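Local coordinates for disulfide bond forming protein (DsbF) (Mycobacterium tuberculosis, PDB 3IOS) that probably catalyses the oxidation of reduced, unfolded secreted proteins to form disulfide bonds, as a thioredoxin-fold oxidoreductase, at residues L44-P49 with V74-L79. Numbering follows the deposited sequence.
Sequences LWFWAP and VGVAGL
Trp47 lays its indole across the neighbouring strand so that the methyl of Ala77 sits beneath the six-membered ring, a CH-pi contact with CB 3.4 Å from the ring centroid and 14° off its normal. The first torsion makes this possible: with CG placed between the backbone N and the carbonyl carbon (chi1 59°), the indole lies over Ala77, with its pyrrole edge at Gly75, instead of standing upright on the sheet. Alanine offers one methyl to the ring face, and Gly75, having no side chain, lets the pyrrole edge come close, NE1 lying 3.8 Å from Gly75 CA. That nitrogen is hydrogen-bonded to Gln99, while CD1 of the same ring rests against one face of the Trp45 indole.

Residues 44-47 and 74-77 are adjacent parallel strands in the central sheet of the thioredoxin fold, joined through helix 52-67 as a beta-alpha-beta unit. The first strand leads toward the Cys51/Cys54 CxxC pair, which can form a disulfide, at the start of that helix, and Trp47 touches Cys54. Between the strands, Trp45 N donates to Val74 O (2.8 Å), Trp45 O accepts from Val76 N (2.7 Å), and Trp47 N donates to Val76 O. Gly78 N continues the ladder to Trp47 O.

On the other face of the sheet the contact is aliphatic and aromatic. Val76 stands alongside Phe46, its CB 3.8 Å from Phe46 CD2, and its CG2 lies over the rim of the phenyl face. The same methyl meets Leu44 CD2 at 3.9 Å, so beta-branched Val76 touches both Phe46 and Leu44. Trp108 packs edge-to-face with Phe46 and donates its NE1 hydrogen to Val76 O.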
loop_
_atom_site.group_PDB
_atom_site.type_symbol
_atom_site.label_atom_id
_atom_site.label_comp_id
_atom_site.label_asym_id
_atom_site.label_seq_id
_atom_site.Cartn_x
_atom_site.Cartn_y
_atom_site.Cartn_z
ATOM N N LEU A 44 -0.938 1.872 3.227
ATOM C CA LEU A 44 -0.119 1.684 2.041
ATOM C C LEU A 44 0.684 0.415 2.275
ATOM O O LEU A 44 1.366 0.266 3.291
ATOM C CB LEU A 44 0.811 2.881 1.811
ATOM C CG LEU A 44 0.061 4.152 1.393
ATOM C CD1 LEU A 44 -0.016 5.102 2.582
ATOM C CD2 LEU A 44 0.762 4.822 0.222
ATOM N N TRP A 45 0.574 -0.515 1.336
ATOM C CA TRP A 45 1.263 -1.787 1.420
ATOM C C TRP A 45 2.355 -1.825 0.357
ATOM O O TRP A 45 2.065 -1.828 -0.842
ATOM C CB TRP A 45 0.237 -2.904 1.217
ATOM C CG TRP A 45 0.793 -4.256 0.966
ATOM C CD1 TRP A 45 1.760 -4.895 1.685
ATOM C CD2 TRP A 45 0.384 -5.168 -0.058
ATOM N NE1 TRP A 45 1.978 -6.148 1.173
ATOM C CE2 TRP A 45 1.146 -6.342 0.103
ATOM C CE3 TRP A 45 -0.558 -5.108 -1.093
ATOM C CZ2 TRP A 45 1.002 -7.455 -0.739
ATOM C CZ3 TRP A 45 -0.703 -6.218 -1.932
ATOM C CH2 TRP A 45 0.074 -7.373 -1.746
ATOM N N PHE A 46 3.606 -1.855 0.808
ATOM C CA PHE A 46 4.745 -1.865 -0.103
ATOM C C PHE A 46 5.128 -3.295 -0.433
ATOM O O PHE A 46 5.441 -4.089 0.458
ATOM C CB PHE A 46 5.918 -1.119 0.535
ATOM C CG PHE A 46 5.583 0.293 0.927
ATOM C CD1 PHE A 46 4.841 0.558 2.078
ATOM C CD2 PHE A 46 5.970 1.359 0.119
ATOM C CE1 PHE A 46 4.490 1.864 2.414
ATOM C CE2 PHE A 46 5.623 2.667 0.450
ATOM C CZ PHE A 46 4.881 2.918 1.598
ATOM N N TRP A 47 5.089 -3.624 -1.721
ATOM C CA TRP A 47 5.403 -4.976 -2.169
ATOM C C TRP A 47 6.252 -5.026 -3.430
ATOM O O TRP A 47 6.385 -4.032 -4.144
ATOM C CB TRP A 47 4.106 -5.779 -2.405
ATOM C CG TRP A 47 3.137 -5.210 -3.429
ATOM C CD1 TRP A 47 2.129 -4.315 -3.204
ATOM C CD2 TRP A 47 3.069 -5.544 -4.822
ATOM N NE1 TRP A 47 1.428 -4.080 -4.368
ATOM C CE2 TRP A 47 1.981 -4.827 -5.376
ATOM C CE3 TRP A 47 3.810 -6.394 -5.654
ATOM C CZ2 TRP A 47 1.628 -4.917 -6.722
ATOM C CZ3 TRP A 47 3.457 -6.485 -6.999
ATOM C CH2 TRP A 47 2.372 -5.757 -7.517
ATOM N N ALA A 48 6.845 -6.191 -3.672
ATOM C CA ALA A 48 7.663 -6.442 -4.862
ATOM C C ALA A 48 7.083 -7.745 -5.411
ATOM O O ALA A 48 6.819 -8.674 -4.655
ATOM C CB ALA A 48 9.133 -6.620 -4.481
ATOM N N PRO A 49 6.888 -7.832 -6.734
ATOM C CA PRO A 49 6.322 -9.025 -7.373
ATOM C C PRO A 49 7.033 -10.347 -7.103
ATOM O O PRO A 49 6.391 -11.395 -7.009
ATOM C CB PRO A 49 6.352 -8.674 -8.865
ATOM C CG PRO A 49 6.402 -7.184 -8.890
ATOM C CD PRO A 49 7.305 -6.850 -7.747
ATOM N N VAL A 74 -3.804 1.083 -0.473
ATOM C CA VAL A 74 -3.020 1.422 -1.648
ATOM C C VAL A 74 -1.789 0.538 -1.703
ATOM O O VAL A 74 -0.941 0.582 -0.807
ATOM C CB VAL A 74 -2.551 2.896 -1.620
ATOM C CG1 VAL A 74 -1.774 3.225 -2.898
ATOM C CG2 VAL A 74 -3.738 3.823 -1.471
ATOM N N GLY A 75 -1.703 -0.282 -2.745
ATOM C CA GLY A 75 -0.541 -1.132 -2.907
ATOM C C GLY A 75 0.515 -0.281 -3.581
ATOM O O GLY A 75 0.178 0.547 -4.429
ATOM N N VAL A 76 1.772 -0.442 -3.187
ATOM C CA VAL A 76 2.863 0.328 -3.780
ATOM C C VAL A 76 3.919 -0.667 -4.241
ATOM O O VAL A 76 4.776 -1.078 -3.468
ATOM C CB VAL A 76 3.486 1.306 -2.752
ATOM C CG1 VAL A 76 4.479 2.231 -3.456
ATOM C CG2 VAL A 76 2.381 2.121 -2.067
ATOM N N ALA A 77 3.841 -1.056 -5.509
ATOM C CA ALA A 77 4.767 -2.028 -6.076
ATOM C C ALA A 77 6.079 -1.393 -6.490
ATOM O O ALA A 77 6.099 -0.339 -7.122
ATOM C CB ALA A 77 4.129 -2.716 -7.268
ATOM N N GLY A 78 7.176 -2.046 -6.133
ATOM C CA GLY A 78 8.480 -1.532 -6.490
ATOM C C GLY A 78 9.482 -2.630 -6.787
ATOM O O GLY A 78 9.168 -3.820 -6.705
ATOM N N LEU A 79 10.686 -2.209 -7.163
ATOM C CA LEU A 79 11.796 -3.112 -7.450
ATOM C C LEU A 79 11.571 -4.080 -8.604
ATOM O O LEU A 79 12.034 -5.219 -8.568
ATOM C CB LEU A 79 12.167 -3.891 -6.182
ATOM C CG LEU A 79 12.483 -3.023 -4.960
ATOM C CD1 LEU A 79 12.984 -3.901 -3.822
ATOM C CD2 LEU A 79 13.531 -1.979 -5.324
#